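Local coordinates for Acarbose/maltose binding protein GacH (Streptomyces glaucescens, PDB 3K01) that binds acarbose and an acarbose homolog as the solute receptor of an ABC transporter, and probably maltose as well, at residues Phe32-Asn37 / Ala42-Leu47; Tyr195-Gly200 / Gly292-Gly297; Arg220-Ile225 / Asp394-Asn399. One frame throughout, in Å; residues are numbered along the deposited sequence.

Contact 1. Residues Phe32-Asn37 / Ala42-Leu47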
loop_
_atom_site.group_PDB
_atom_site.type_symbol
_atom_site.label_atom_id
_atom_site.label_comp_id
_atom_site.label_asym_id
_atom_site.label_seq_id
_atom_site.Cartn_x
_atom_site.Cartn_y
_atom_site.Cartn_z
ATOM N N PHE A 32 6.240 -16.629 15.199
ATOM C CA PHE A 32 5.980 -15.703 14.093
ATOM C C PHE A 32 4.494 -15.424 13.997
ATOM O O PHE A 32 3.713 -16.359 13.828
ATOM C CB PHE A 32 6.496 -16.322 12.778
ATOM C CG PHE A 32 6.077 -15.581 11.509
ATOM C CD1 PHE A 32 6.112 -14.182 11.423
ATOM C CD2 PHE A 32 5.685 -16.298 10.384
ATOM C CE1 PHE A 32 5.735 -13.520 10.256
ATOM C CE2 PHE A 32 5.318 -15.655 9.224
ATOM C CZ PHE A 32 5.350 -14.268 9.142
ATOM N N TRP A 33 4.105 -14.150 14.115
ATOM C CA TRP A 33 2.711 -13.753 13.876
ATOM C C TRP A 33 2.552 -13.215 12.473
ATOM O O TRP A 33 3.112 -12.162 12.119
ATOM C CB TRP A 33 2.269 -12.700 14.884
ATOM C CG TRP A 33 2.010 -13.222 16.270
ATOM C CD1 TRP A 33 2.258 -14.495 16.749
ATOM C CD2 TRP A 33 1.478 -12.477 17.370
ATOM N NE1 TRP A 33 1.890 -14.573 18.078
ATOM C CE2 TRP A 33 1.434 -13.346 18.485
ATOM C CE3 TRP A 33 1.046 -11.153 17.527
ATOM C CZ2 TRP A 33 0.939 -12.938 19.728
ATOM C CZ3 TRP A 33 0.577 -10.745 18.777
ATOM C CH2 TRP A 33 0.542 -11.633 19.857
ATOM N N ASP A 34 1.809 -13.981 11.668
ATOM C CA ASP A 34 1.497 -13.656 10.286
ATOM C C ASP A 34 0.089 -13.092 10.197
ATOM O O ASP A 34 -0.799 -13.511 10.935
ATOM C CB ASP A 34 1.609 -14.937 9.463
ATOM C CG ASP A 34 1.265 -14.738 8.000
ATOM O OD1 ASP A 34 1.432 -13.619 7.463
ATOM O OD2 ASP A 34 0.817 -15.736 7.391
ATOM N N THR A 35 -0.108 -12.119 9.316
ATOM C CA THR A 35 -1.436 -11.490 9.129
ATOM C C THR A 35 -2.039 -11.839 7.757
ATOM O O THR A 35 -3.060 -11.251 7.366
ATOM C CB THR A 35 -1.321 -9.980 9.139
ATOM O OG1 THR A 35 -0.405 -9.622 8.102
ATOM C CG2 THR A 35 -0.813 -9.467 10.481
ATOM N N SER A 36 -1.429 -12.750 7.009
ATOM C CA SER A 36 -1.937 -13.083 5.685
ATOM C C SER A 36 -3.359 -13.660 5.774
ATOM O O SER A 36 -3.806 -14.151 6.823
ATOM C CB SER A 36 -0.963 -14.003 4.940
ATOM O OG SER A 36 -1.024 -15.315 5.463
ATOM N N ASN A 37 -4.075 -13.564 4.660
ATOM C CA ASN A 37 -5.497 -13.931 4.660
ATOM C C ASN A 37 -5.766 -15.440 4.589
ATOM O O ASN A 37 -4.847 -16.266 4.517
ATOM C CB ASN A 37 -6.268 -13.143 3.580
ATOM C CG ASN A 37 -5.942 -13.586 2.179
ATOM O OD1 ASN A 37 -5.566 -14.726 1.937
ATOM N ND2 ASN A 37 -6.125 -12.677 1.227
ATOM N N ALA A 42 -2.002 -20.898 4.528
ATOM C CA ALA A 42 -1.390 -22.237 4.418
ATOM C C ALA A 42 -0.006 -22.147 3.775
ATOM O O ALA A 42 0.945 -22.777 4.226
ATOM C CB ALA A 42 -2.288 -23.215 3.633
ATOM N N THR A 43 0.100 -21.342 2.725
ATOM C CA THR A 43 1.377 -21.160 2.044
ATOM C C THR A 43 2.382 -20.476 2.960
ATOM O O THR A 43 3.552 -20.905 3.039
ATOM C CB THR A 43 1.202 -20.336 0.758
ATOM O OG1 THR A 43 0.380 -21.073 -0.155
ATOM C CG2 THR A 43 2.535 -20.022 0.090
ATOM N N TYR A 44 1.947 -19.417 3.638
ATOM C CA TYR A 44 2.889 -18.716 4.505
ATOM C C TYR A 44 3.342 -19.577 5.690
ATOM O O TYR A 44 4.513 -19.479 6.095
ATOM C CB TYR A 44 2.336 -17.369 4.967
ATOM C CG TYR A 44 2.770 -16.185 4.109
ATOM C CD1 TYR A 44 4.118 -15.908 3.896
ATOM C CD2 TYR A 44 1.835 -15.337 3.519
ATOM C CE1 TYR A 44 4.528 -14.801 3.130
ATOM C CE2 TYR A 44 2.236 -14.233 2.776
ATOM C CZ TYR A 44 3.578 -13.976 2.586
ATOM O OH TYR A 44 3.981 -12.864 1.870
ATOM N N GLN A 45 2.448 -20.405 6.251
ATOM C CA GLN A 45 2.846 -21.321 7.308
ATOM C C GLN A 45 3.896 -22.300 6.797
ATOM O O GLN A 45 4.885 -22.568 7.485
ATOM C CB GLN A 45 1.643 -22.068 7.882
ATOM C CG GLN A 45 2.074 -23.044 8.977
ATOM C CD GLN A 45 0.956 -23.623 9.812
ATOM O OE1 GLN A 45 1.228 -24.376 10.757
ATOM N NE2 GLN A 45 -0.282 -23.284 9.496
ATOM N N ALA A 46 3.695 -22.839 5.597
ATOM C CA ALA A 46 4.674 -23.768 5.037
ATOM C C ALA A 46 6.007 -23.077 4.791
ATOM O O ALA A 46 7.073 -23.650 5.058
ATOM C CB ALA A 46 4.143 -24.412 3.769
ATOM N N LEU A 47 5.969 -21.839 4.271
ATOM C CA LEU A 47 7.215 -21.096 4.057
ATOM C C LEU A 47 7.922 -20.845 5.391
ATOM O O LEU A 47 9.125 -21.082 5.506
ATOM C CB LEU A 47 6.929 -19.763 3.345
ATOM C CG LEU A 47 6.508 -19.875 1.886
ATOM C CD1 LEU A 47 6.028 -18.537 1.340
ATOM C CD2 LEU A 47 7.678 -20.386 1.068
#
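Y44 of helix 41-49 packs its CB and ring against D34 and S36, where the chain leaves strand 28-34. The fit is close here. D34 OD2 lies 3.3 Å from Y44 CB, and S36 CB comes as near as 3.4 Å to Y44 CD2, approaching the ring obliquely. D34 holds CG anti to the backbone N (chi1 178°), which brings its carboxylate to Y44 and S36, turned 70° out of the plane of the ring. Two bonds within the loop hold the carboxylate in place: S36 N donates to D34 OD1 at 3.0 Å, from above the carboxylate plane, and S36 OG donates to D34 OD2 at 2.7 Å, on its syn side but 30° out of that plane. The first of these makes an Asx turn at the end of the strand. Strand 28-34, helix 41-49 and, after the short helix 51-54, the parallel strand 58-64 form a beta-alpha-beta crossover, and Y62 OH, from the second strand, gives D34 OD2 a further hydrogen bond. R89, on strand 87-91, packs against both S36 and Y44. Toward solvent the fit slackens: A42 directs its methyl away from the loop, and N37 is exposed and turns its OD1 to E40 N, ahead of the helix.

Contact 2. Residues Tyr195-Gly200 / Gly292-Gly297; sequences YLYGEG and GSPQGG
This is a buried contact of an aromatic side chain against backbone: Y197, in the last turn of helix 193-198, sets the edge of its ring against the beginning of strand 293-302. The ring edge meets peptide atoms rather than another side-chain ring. G292 O lies at the edge, in the ring plane, 3.5 Å from Y197 CD2, and P294 N lies in that plane too, 3.6 Å from Y197 CE2. The pyrrolidine of P294 adds an apolar touch, with its CB 4.1 Å from Y197 CE2. Y197 CG stands anti to the carbonyl carbon (chi1 -59°), which carries the ring out from the helix and along the strand. Its phenol oxygen therefore arrives near Q295, and one water joins the two: it donates to Y197 OH at 2.9 Å and accepts from Q295 N at 3.1 Å. This bridge gives the backbone N-H of Q295 a partner and links it to the phenol oxygen through water. Because G292 has no side chain, the two backbones can come close, with Y197 CA and G292 CA 5.2 Å apart. Just beyond Y197 the helix ends in a Schellman motif whose C-prime residue is G200, at positive phi; G200 N bonds to Y197 O at 2.9 Å.

G198 bonds through its backbone to A289, just before the strand, while S293 pairs with K362 and V364 about strand 363-364. Helix 216-230 packs on Y195 and E199, while P294 touches L193 and P194 as well as Y190. Strand 293-302 runs on to pair with both 132-148 and 87-91, consistent with a strand passing between the two lobes of a solute-binding protein, and Y197 packs helix 193-198 on its start.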
loop_
_atom_site.group_PDB
_atom_site.type_symbol
_atom_site.label_atom_id
_atom_site.label_comp_id
_atom_site.label_asym_id
_atom_site.label_seq_id
_atom_site.Cartn_x
_atom_site.Cartn_y
_atom_site.Cartn_z
ATOM N N TYR A 195 -4.060 11.973 -6.217
ATOM C CA TYR A 195 -4.290 13.356 -6.651
ATOM C C TYR A 195 -3.326 14.343 -6.012
ATOM O O TYR A 195 -2.852 15.275 -6.669
ATOM C CB TYR A 195 -5.758 13.770 -6.413
ATOM C CG TYR A 195 -6.691 12.848 -7.170
ATOM C CD1 TYR A 195 -6.764 12.856 -8.560
ATOM C CD2 TYR A 195 -7.452 11.929 -6.491
ATOM C CE1 TYR A 195 -7.597 11.962 -9.237
ATOM C CE2 TYR A 195 -8.282 11.042 -7.145
ATOM C CZ TYR A 195 -8.346 11.085 -8.524
ATOM O OH TYR A 195 -9.147 10.152 -9.172
ATOM N N LEU A 196 -3.025 14.128 -4.726
ATOM C CA LEU A 196 -2.047 14.959 -4.042
ATOM C C LEU A 196 -0.668 14.816 -4.705
ATOM O O LEU A 196 -0.021 15.811 -5.053
ATOM C CB LEU A 196 -1.985 14.589 -2.570
ATOM C CG LEU A 196 -0.981 15.428 -1.752
ATOM C CD1 LEU A 196 -1.357 16.919 -1.736
ATOM C CD2 LEU A 196 -0.912 14.873 -0.372
ATOM N N TYR A 197 -0.237 13.569 -4.931
ATOM C CA TYR A 197 1.069 13.330 -5.547
ATOM C C TYR A 197 1.070 13.868 -6.983
ATOM O O TYR A 197 2.088 14.377 -7.465
ATOM C CB TYR A 197 1.386 11.830 -5.513
ATOM C CG TYR A 197 1.412 11.213 -4.131
ATOM C CD1 TYR A 197 1.818 11.941 -3.004
ATOM C CD2 TYR A 197 0.992 9.905 -3.941
ATOM C CE1 TYR A 197 1.849 11.346 -1.749
ATOM C CE2 TYR A 197 1.030 9.316 -2.722
ATOM C CZ TYR A 197 1.423 10.038 -1.605
ATOM O OH TYR A 197 1.463 9.422 -0.366
ATOM N N GLY A 198 -0.075 13.767 -7.656
ATOM C CA GLY A 198 -0.166 14.268 -9.026
ATOM C C GLY A 198 0.038 15.783 -9.112
ATOM O O GLY A 198 0.411 16.308 -10.165
ATOM N N GLU A 199 -0.247 16.484 -8.015
ATOM C CA GLU A 199 -0.006 17.925 -7.962
ATOM C C GLU A 199 1.369 18.255 -7.417
ATOM O O GLU A 199 1.696 19.431 -7.183
ATOM C CB GLU A 199 -1.093 18.604 -7.129
ATOM C CG GLU A 199 -2.478 18.511 -7.765
ATOM C CD GLU A 199 -2.452 18.935 -9.213
ATOM O OE1 GLU A 199 -2.025 20.092 -9.456
ATOM O OE2 GLU A 199 -2.820 18.145 -10.107
ATOM N N GLY A 200 2.193 17.238 -7.226
ATOM C CA GLY A 200 3.546 17.423 -6.703
ATOM C C GLY A 200 3.553 17.660 -5.218
ATOM O O GLY A 200 4.535 18.177 -4.674
ATOM N N GLY A 292 2.134 9.936 -8.932
ATOM C CA GLY A 292 2.487 8.933 -7.944
ATOM C C GLY A 292 1.288 8.334 -7.276
ATOM O O GLY A 292 0.208 8.946 -7.233
ATOM N N SER A 293 1.488 7.156 -6.695
ATOM C CA SER A 293 0.443 6.424 -6.006
ATOM C C SER A 293 0.955 6.040 -4.623
ATOM O O SER A 293 2.160 5.873 -4.424
ATOM C CB SER A 293 0.046 5.179 -6.815
ATOM O OG SER A 293 1.204 4.467 -7.215
ATOM N N PRO A 294 0.071 5.921 -3.642
ATOM C CA PRO A 294 0.547 5.618 -2.296
ATOM C C PRO A 294 1.066 4.192 -2.159
ATOM O O PRO A 294 0.660 3.276 -2.872
ATOM C CB PRO A 294 -0.687 5.840 -1.440
ATOM C CG PRO A 294 -1.849 5.525 -2.388
ATOM C CD PRO A 294 -1.401 6.061 -3.703
ATOM N N GLN A 295 1.913 3.997 -1.163
ATOM C CA GLN A 295 2.616 2.724 -0.972
ATOM C C GLN A 295 1.996 1.910 0.131
ATOM O O GLN A 295 1.788 2.414 1.236
ATOM C CB GLN A 295 4.033 3.049 -0.532
ATOM C CG GLN A 295 4.905 1.830 -0.263
ATOM C CD GLN A 295 6.249 2.208 0.291
ATOM O OE1 GLN A 295 6.624 3.369 0.288
ATOM N NE2 GLN A 295 7.010 1.206 0.727
ATOM N N GLY A 296 1.711 0.641 -0.154
ATOM C CA GLY A 296 1.303 -0.305 0.864
ATOM C C GLY A 296 2.240 -1.504 0.880
ATOM O O GLY A 296 3.283 -1.528 0.218
ATOM N N GLY A 297 1.843 -2.494 1.656
ATOM C CA GLY A 297 2.601 -3.742 1.727
ATOM C C GLY A 297 2.950 -4.109 3.153
ATOM O O GLY A 297 2.452 -3.530 4.130
HETATM O O HOH W 1 2.268 6.698 0.253
#

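Contact 3. Residues Arg220-Ile225 / Asp394-Asn399; sequences RAYRVI and DEAAAN
Two helices pack together here through one tyrosine: Y222 of helix 216-230 lies against the alanine-lined surface of helix 393-407, the last helix of the chain. The methyl of A396 sits squarely over one face of the Y222 ring, its CB 3.8 Å from the ring centroid and only 8° off the normal, a CH-pi contact. A397 lies obliquely beside CD2 and CE2 of the ring, with its backbone N 3.8 Å from Y222 CE2 and its CB 4.1 Å from Y222 CD2. The chi1 of -75° keeps the ring beside its own backbone N and directs it off helix 216-230 toward helix 393-407. The small A396 side chain is consistent with the close approach of the backbones, 7.3 Å between Y222 CA and A396 CA.

At the far end of the ring, Y222 OH is hydrogen-bonded to T400 OG1, which also bonds to A396 O, so the phenol is fixed to the same helix that its ring lies against. F192 stacks on the ring. Nearer the surface, R223 NH2 and D394 OD1 carry opposite charges 6.3 Å apart, too far for a salt bridge but probably with a mild electrostatic attraction. The whole is a helix-helix contact built on a CH-pi interaction, joining helix 216-230 to the C-terminal helix 393-407, with helix 376-387 beside them, where V386 touches both Y222 and A396.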
loop_
_atom_site.group_PDB
_atom_site.type_symbol
_atom_site.label_atom_id
_atom_site.label_comp_id
_atom_site.label_asym_id
_atom_site.label_seq_id
_atom_site.Cartn_x
_atom_site.Cartn_y
_atom_site.Cartn_z
ATOM N N ARG A 220 -4.674 22.468 -4.720
ATOM C CA ARG A 220 -4.958 22.001 -6.083
ATOM C C ARG A 220 -5.493 20.583 -6.080
ATOM O O ARG A 220 -6.349 20.261 -6.896
ATOM C CB ARG A 220 -3.731 22.055 -6.991
ATOM C CG ARG A 220 -3.320 23.473 -7.395
ATOM C CD ARG A 220 -2.345 23.430 -8.549
ATOM N NE ARG A 220 -1.151 22.601 -8.293
ATOM C CZ ARG A 220 -0.025 23.049 -7.746
ATOM N NH1 ARG A 220 1.006 22.233 -7.553
ATOM N NH2 ARG A 220 0.077 24.336 -7.400
ATOM N N ALA A 221 -4.990 19.719 -5.204
ATOM C CA ALA A 221 -5.473 18.337 -5.177
ATOM C C ALA A 221 -6.951 18.263 -4.788
ATOM O O ALA A 221 -7.725 17.504 -5.410
ATOM C CB ALA A 221 -4.629 17.519 -4.246
ATOM N N TYR A 222 -7.356 19.014 -3.757
ATOM C CA TYR A 222 -8.774 19.068 -3.449
ATOM C C TYR A 222 -9.590 19.653 -4.609
ATOM O O TYR A 222 -10.726 19.213 -4.862
ATOM C CB TYR A 222 -9.019 19.832 -2.148
ATOM C CG TYR A 222 -8.657 19.082 -0.882
ATOM C CD1 TYR A 222 -9.381 17.962 -0.481
ATOM C CD2 TYR A 222 -7.601 19.516 -0.066
ATOM C CE1 TYR A 222 -9.081 17.304 0.708
ATOM C CE2 TYR A 222 -7.299 18.855 1.122
ATOM C CZ TYR A 222 -8.031 17.742 1.486
ATOM O OH TYR A 222 -7.789 17.063 2.662
ATOM N N ARG A 223 -9.035 20.648 -5.305
ATOM C CA ARG A 223 -9.728 21.211 -6.467
ATOM C C ARG A 223 -9.889 20.185 -7.579
ATOM O O ARG A 223 -10.929 20.132 -8.221
ATOM C CB ARG A 223 -8.984 22.439 -6.978
ATOM C CG ARG A 223 -9.762 23.247 -8.008
ATOM C CD ARG A 223 -9.056 24.535 -8.372
ATOM N NE ARG A 223 -8.986 25.432 -7.226
ATOM C CZ ARG A 223 -7.862 25.876 -6.667
ATOM N NH1 ARG A 223 -6.667 25.519 -7.143
ATOM N NH2 ARG A 223 -7.943 26.702 -5.638
ATOM N N VAL A 224 -8.860 19.380 -7.824
ATOM C CA VAL A 224 -8.921 18.374 -8.902
ATOM C C VAL A 224 -10.048 17.387 -8.678
ATOM O O VAL A 224 -10.798 17.066 -9.617
ATOM C CB VAL A 224 -7.564 17.616 -9.000
ATOM C CG1 VAL A 224 -7.690 16.291 -9.802
ATOM C CG2 VAL A 224 -6.498 18.500 -9.603
ATOM N N ILE A 225 -10.212 16.898 -7.457
ATOM C CA ILE A 225 -11.233 15.881 -7.255
ATOM C C ILE A 225 -12.629 16.466 -7.459
ATOM O O ILE A 225 -13.503 15.823 -8.042
ATOM C CB ILE A 225 -11.100 15.136 -5.891
ATOM C CG1 ILE A 225 -11.388 16.050 -4.674
ATOM C CG2 ILE A 225 -9.744 14.432 -5.795
ATOM C CD1 ILE A 225 -11.412 15.282 -3.359
ATOM N N ASP A 394 -9.462 25.443 -0.686
ATOM C CA ASP A 394 -8.497 26.139 0.155
ATOM C C ASP A 394 -8.814 25.891 1.626
ATOM O O ASP A 394 -7.898 25.656 2.415
ATOM C CB ASP A 394 -8.516 27.636 -0.128
ATOM C CG ASP A 394 -7.465 28.361 0.670
ATOM O OD1 ASP A 394 -6.309 28.325 0.238
ATOM O OD2 ASP A 394 -7.793 28.919 1.728
ATOM N N GLU A 395 -10.078 25.974 2.017
ATOM C CA GLU A 395 -10.431 25.743 3.414
ATOM C C GLU A 395 -10.170 24.283 3.775
ATOM O O GLU A 395 -9.726 23.989 4.889
ATOM C CB GLU A 395 -11.890 26.108 3.712
ATOM C CG GLU A 395 -12.226 26.031 5.203
ATOM C CD GLU A 395 -13.640 26.399 5.553
ATOM O OE1 GLU A 395 -14.516 26.345 4.667
ATOM O OE2 GLU A 395 -13.885 26.748 6.736
ATOM N N ALA A 396 -10.445 23.356 2.852
ATOM C CA ALA A 396 -10.160 21.939 3.103
ATOM C C ALA A 396 -8.679 21.725 3.378
ATOM O O ALA A 396 -8.312 21.009 4.308
ATOM C CB ALA A 396 -10.582 21.087 1.917
ATOM N N ALA A 397 -7.824 22.308 2.558
ATOM C CA ALA A 397 -6.387 22.173 2.749
ATOM C C ALA A 397 -5.939 22.793 4.066
ATOM O O ALA A 397 -5.177 22.167 4.829
ATOM C CB ALA A 397 -5.655 22.793 1.575
ATOM N N ALA A 398 -6.447 23.987 4.375
ATOM C CA ALA A 398 -6.137 24.647 5.650
ATOM C C ALA A 398 -6.580 23.808 6.843
ATOM O O ALA A 398 -5.834 23.659 7.834
ATOM C CB ALA A 398 -6.807 26.028 5.682
ATOM N N ASN A 399 -7.770 23.229 6.759
ATOM C CA ASN A 399 -8.280 22.405 7.847
ATOM C C ASN A 399 -7.408 21.158 8.020
ATOM O O ASN A 399 -7.135 20.722 9.142
ATOM C CB ASN A 399 -9.709 21.942 7.550
ATOM C CG ASN A 399 -10.738 23.029 7.749
ATOM O OD1 ASN A 399 -10.470 24.061 8.381
ATOM N ND2 ASN A 399 -11.918 22.812 7.218
#

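In the fold
From the N terminus, contact 1 closes first, across four intervening residues, joining strand 28-34 to the helix that follows it; it is complete before either other contact begins. Contact 2 opens at 195-200 and contact 3 at 220-225, then contact 2 closes at 292-297 and contact 3 only at 394-399, so the two cross along the chain. They also touch in space, with a salt bridge from E199 OE1 to R220 NE, 2.9 Å apart, and packing of Y195 on I225. Contacts 1 and 2 reach the same mixed sheet, with centres about 29 Å apart, whereas contact 3, on the opposite side of the chain's centre from contact 1, draws in the C-terminal helix.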